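Local coordinates for regulatory protein LEU3 (Saccharomyces cerevisiae, PDB 2ER8) that binds everted CGG half-sites in DNA through a zinc binuclear cluster domain and controls RNA levels of a group of leucine-specific genes, at residues Arg10-Ser14 and Phe42-Lys47. Sequence-based numbering, arbitrary orientation.
With nucleotides of chain B; nucleotides of chain A.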
loop_
_atom_site.group_PDB
_atom_site.type_symbol
_atom_site.label_atom_id
_atom_site.label_comp_id
_atom_site.label_asym_id
_atom_site.label_seq_id
_atom_site.Cartn_x
_atom_site.Cartn_y
_atom_site.Cartn_z
ATOM N N ARG E 10 -2.896 12.332 5.993
ATOM C CA ARG E 10 -2.222 11.672 4.857
ATOM C C ARG E 10 -0.722 11.882 4.898
ATOM O O ARG E 10 0.049 10.974 4.641
ATOM C CB ARG E 10 -2.707 12.212 3.531
ATOM C CG ARG E 10 -3.976 11.579 3.087
ATOM C CD ARG E 10 -4.283 11.952 1.683
ATOM N NE ARG E 10 -5.429 11.190 1.224
ATOM C CZ ARG E 10 -6.017 11.402 0.060
ATOM N NH1 ARG E 10 -5.542 12.354 -0.736
ATOM N NH2 ARG E 10 -7.072 10.683 -0.293
ATOM N N GLN E 11 -0.322 13.110 5.178
ATOM C CA GLN E 11 1.077 13.468 5.306
ATOM C C GLN E 11 1.726 12.632 6.414
ATOM O O GLN E 11 2.880 12.179 6.287
ATOM C CB GLN E 11 1.186 14.949 5.645
ATOM C CG GLN E 11 2.607 15.398 5.980
ATOM C CD GLN E 11 3.580 15.181 4.847
ATOM O OE1 GLN E 11 3.213 15.366 3.675
ATOM N NE2 GLN E 11 4.844 14.806 5.182
ATOM N N GLN E 12 0.980 12.419 7.498
ATOM C CA GLN E 12 1.518 11.632 8.613
ATOM C C GLN E 12 1.075 10.135 8.607
ATOM O O GLN E 12 1.333 9.381 9.557
ATOM C CB GLN E 12 1.163 12.296 9.952
ATOM C CG GLN E 12 1.507 13.745 10.041
ATOM C CD GLN E 12 2.940 14.023 9.748
ATOM O OE1 GLN E 12 3.787 13.191 10.006
ATOM N NE2 GLN E 12 3.234 15.218 9.241
ATOM N N LYS E 13 0.433 9.706 7.522
ATOM C CA LYS E 13 -0.033 8.329 7.408
ATOM C C LYS E 13 -0.696 7.919 8.709
ATOM O O LYS E 13 -0.551 6.785 9.157
ATOM C CB LYS E 13 1.124 7.382 7.106
ATOM C CG LYS E 13 1.621 7.436 5.699
ATOM C CD LYS E 13 2.662 6.355 5.464
ATOM C CE LYS E 13 3.025 6.265 4.015
ATOM N NZ LYS E 13 3.941 5.120 3.699
ATOM N N SER E 14 -1.422 8.850 9.321
ATOM C CA SER E 14 -2.122 8.575 10.578
ATOM C C SER E 14 -3.643 8.365 10.375
ATOM O O SER E 14 -4.246 8.883 9.400
ATOM C CB SER E 14 -1.881 9.728 11.573
ATOM O OG SER E 14 -2.499 10.925 11.140
ATOM N N PHE E 42 -4.542 15.239 -3.127
ATOM C CA PHE E 42 -3.333 15.426 -2.299
ATOM C C PHE E 42 -2.485 14.197 -2.129
ATOM O O PHE E 42 -2.989 13.133 -1.776
ATOM C CB PHE E 42 -3.690 15.940 -0.886
ATOM C CG PHE E 42 -2.506 16.016 0.066
ATOM C CD1 PHE E 42 -1.535 17.007 -0.080
ATOM C CD2 PHE E 42 -2.343 15.071 1.078
ATOM C CE1 PHE E 42 -0.421 17.059 0.748
ATOM C CE2 PHE E 42 -1.220 15.115 1.918
ATOM C CZ PHE E 42 -0.262 16.113 1.747
ATOM N N ARG E 43 -1.191 14.364 -2.374
ATOM C CA ARG E 43 -0.234 13.287 -2.205
ATOM C C ARG E 43 0.788 13.694 -1.126
ATOM O O ARG E 43 1.242 14.841 -1.064
ATOM C CB ARG E 43 0.463 12.981 -3.535
ATOM C CG ARG E 43 -0.267 11.993 -4.465
ATOM C CD ARG E 43 0.443 11.927 -5.819
ATOM N NE ARG E 43 0.304 13.190 -6.559
ATOM C CZ ARG E 43 1.017 13.537 -7.634
ATOM N NH1 ARG E 43 1.944 12.709 -8.113
ATOM N NH2 ARG E 43 0.801 14.711 -8.236
ATOM N N ARG E 44 1.126 12.744 -0.263
ATOM C CA ARG E 44 2.073 12.965 0.827
ATOM C C ARG E 44 3.353 13.552 0.279
ATOM O O ARG E 44 3.483 13.776 -0.914
ATOM C CB ARG E 44 2.377 11.624 1.500
ATOM C CG ARG E 44 2.944 11.717 2.868
ATOM C CD ARG E 44 3.188 10.367 3.448
ATOM N NE ARG E 44 4.608 10.082 3.484
ATOM C CZ ARG E 44 5.475 10.681 4.290
ATOM N NH1 ARG E 44 5.086 11.605 5.143
ATOM N NH2 ARG E 44 6.742 10.340 4.244
ATOM N N THR E 45 4.306 13.814 1.156
ATOM C CA THR E 45 5.595 14.333 0.723
ATOM C C THR E 45 6.680 13.782 1.646
ATOM O O THR E 45 6.585 13.912 2.862
ATOM C CB THR E 45 5.623 15.890 0.678
ATOM O OG1 THR E 45 6.913 16.348 1.088
ATOM C CG2 THR E 45 4.545 16.503 1.543
ATOM N N TYR E 46 7.664 13.129 1.041
ATOM C CA TYR E 46 8.763 12.477 1.789
ATOM C C TYR E 46 9.797 13.511 2.282
ATOM O O TYR E 46 10.666 13.949 1.524
ATOM C CB TYR E 46 9.395 11.371 0.918
ATOM C CG TYR E 46 8.463 10.191 0.867
ATOM C CD1 TYR E 46 7.241 10.306 0.211
ATOM C CD2 TYR E 46 8.778 8.973 1.444
ATOM C CE1 TYR E 46 6.310 9.277 0.166
ATOM C CE2 TYR E 46 7.847 7.907 1.425
ATOM C CZ TYR E 46 6.605 8.065 0.795
ATOM O OH TYR E 46 5.684 7.049 0.799
ATOM N N LYS E 47 9.702 13.865 3.560
ATOM C CA LYS E 47 10.560 14.852 4.184
ATOM C C LYS E 47 12.036 14.493 4.214
ATOM O O LYS E 47 12.862 15.233 3.714
ATOM C CB LYS E 47 10.089 15.110 5.616
ATOM C CG LYS E 47 8.623 15.480 5.736
ATOM C CD LYS E 47 8.276 16.727 4.932
ATOM C CE LYS E 47 7.145 17.512 5.590
ATOM N NZ LYS E 47 7.530 18.045 6.922
ATOM P P DC B 3 9.605 11.086 5.560
ATOM O OP1 DC B 3 10.945 11.365 4.930
ATOM O OP2 DC B 3 8.388 11.816 5.038
ATOM O "O5'" DC B 3 9.389 9.523 5.395
ATOM C "C5'" DC B 3 8.895 8.789 6.480
ATOM C "C4'" DC B 3 9.231 7.335 6.318
ATOM O "O4'" DC B 3 8.516 6.678 7.374
ATOM C "C3'" DC B 3 8.712 6.729 5.029
ATOM O "O3'" DC B 3 9.479 5.540 4.810
ATOM C "C2'" DC B 3 7.279 6.396 5.398
ATOM C "C1'" DC B 3 7.397 5.999 6.851
ATOM N N1 DC B 3 6.244 6.331 7.697
ATOM C C2 DC B 3 5.875 5.401 8.686
ATOM O O2 DC B 3 6.522 4.338 8.789
ATOM N N3 DC B 3 4.836 5.684 9.498
ATOM C C4 DC B 3 4.169 6.826 9.356
ATOM N N4 DC B 3 3.143 7.041 10.196
ATOM C C5 DC B 3 4.524 7.793 8.347
ATOM C C6 DC B 3 5.558 7.503 7.547
ATOM P P DG B 4 9.719 4.986 3.320
ATOM O OP1 DG B 4 10.999 5.546 2.804
ATOM O OP2 DG B 4 8.469 5.128 2.524
ATOM O "O5'" DG B 4 9.947 3.439 3.562
ATOM C "C5'" DG B 4 10.867 3.012 4.532
ATOM C "C4'" DG B 4 10.496 1.637 5.022
ATOM O "O4'" DG B 4 9.291 1.703 5.834
ATOM C "C3'" DG B 4 10.138 0.712 3.861
ATOM O "O3'" DG B 4 10.477 -0.636 4.210
ATOM C "C2'" DG B 4 8.640 0.924 3.709
ATOM C "C1'" DG B 4 8.189 1.101 5.156
ATOM N N9 DG B 4 7.008 1.956 5.357
ATOM C C8 DG B 4 6.735 3.121 4.688
ATOM N N7 DG B 4 5.626 3.691 5.083
ATOM C C5 DG B 4 5.131 2.852 6.063
ATOM C C6 DG B 4 3.950 2.961 6.842
ATOM O O6 DG B 4 3.108 3.840 6.817
ATOM N N1 DG B 4 3.805 1.900 7.713
ATOM C C2 DG B 4 4.682 0.869 7.831
ATOM N N2 DG B 4 4.337 -0.040 8.732
ATOM N N3 DG B 4 5.805 0.743 7.117
ATOM C C4 DG B 4 5.965 1.766 6.253
ATOM P P DA A 7 -6.733 7.685 1.785
ATOM O OP1 DA A 7 -7.791 8.706 1.710
ATOM O OP2 DA A 7 -5.313 8.131 1.833
ATOM O "O5'" DA A 7 -6.988 6.772 3.062
ATOM C "C5'" DA A 7 -8.225 6.139 3.232
ATOM C "C4'" DA A 7 -8.151 5.112 4.334
ATOM O "O4'" DA A 7 -7.211 4.073 3.960
ATOM C "C3'" DA A 7 -7.624 5.680 5.649
ATOM O "O3'" DA A 7 -8.220 4.979 6.754
ATOM C "C2'" DA A 7 -6.129 5.453 5.533
ATOM C "C1'" DA A 7 -6.069 4.112 4.788
ATOM N N9 DA A 7 -4.910 3.865 3.944
ATOM C C8 DA A 7 -4.384 4.731 3.020
ATOM N N7 DA A 7 -3.294 4.295 2.427
ATOM C C5 DA A 7 -3.095 3.031 2.977
ATOM C C6 DA A 7 -2.081 2.044 2.755
ATOM N N6 DA A 7 -1.060 2.199 1.899
ATOM N N1 DA A 7 -2.160 0.894 3.462
ATOM C C2 DA A 7 -3.184 0.760 4.349
ATOM N N3 DA A 7 -4.194 1.621 4.648
ATOM C C4 DA A 7 -4.087 2.750 3.909
#
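The ring of Phe42 meets helix 7-11 with its edge: CB of Arg10 lies 3.6 Å from CE2, Gln11 N borders the same rim, and the backbone N of nearby Arg44 lies above one face, toward the rim. The Arg10 guanidinium, nearly coplanar with this ring, has phosphate oxygen OP1 of DA7 of chain A at its edge. The Arg10 side chain, extended from CG to NE, carries NH2 to that oxygen (2.9 Å, N-H...O 169°), while NE makes weaker bonds to the phosphate and NH1 bonds Arg40 O and, weakly, Phe42 O. Shortening Arg10 to an alanine would probably deprive the DA7 phosphate of a positive partner and remove the CD contact at the ring rim. The Arg44 guanidinium takes Gln11 O near its plane, NH1 bonding it, and its NH2 sits over the centre of the Tyr46 ring. That NH2 also bonds OP2 of DC3 of chain B, at a doubtfully short separation; Lys47 N donates to the same oxygen (2.8 Å). Gln11, its CG anti to the backbone N (chi1 173°), swings its amide back to the linker, where NE2 donates to Thr45 O at 3.0 Å (163°). At the Schellman motif ending the helix, with Lys13 as C-prime residue, Lys13 NZ bonds N7 of DG4 of chain B and O6 of another guanine, and Gln12 O accepts N4 of DC3 of chain B. The linker runs to N-cap Tyr46, and Lys47 begins helix 47-66; cluster, linker and C-terminal helix in this order, with CGG bases read from the end of the first helix, typify fungal Zn2Cys6 DNA-binding domains.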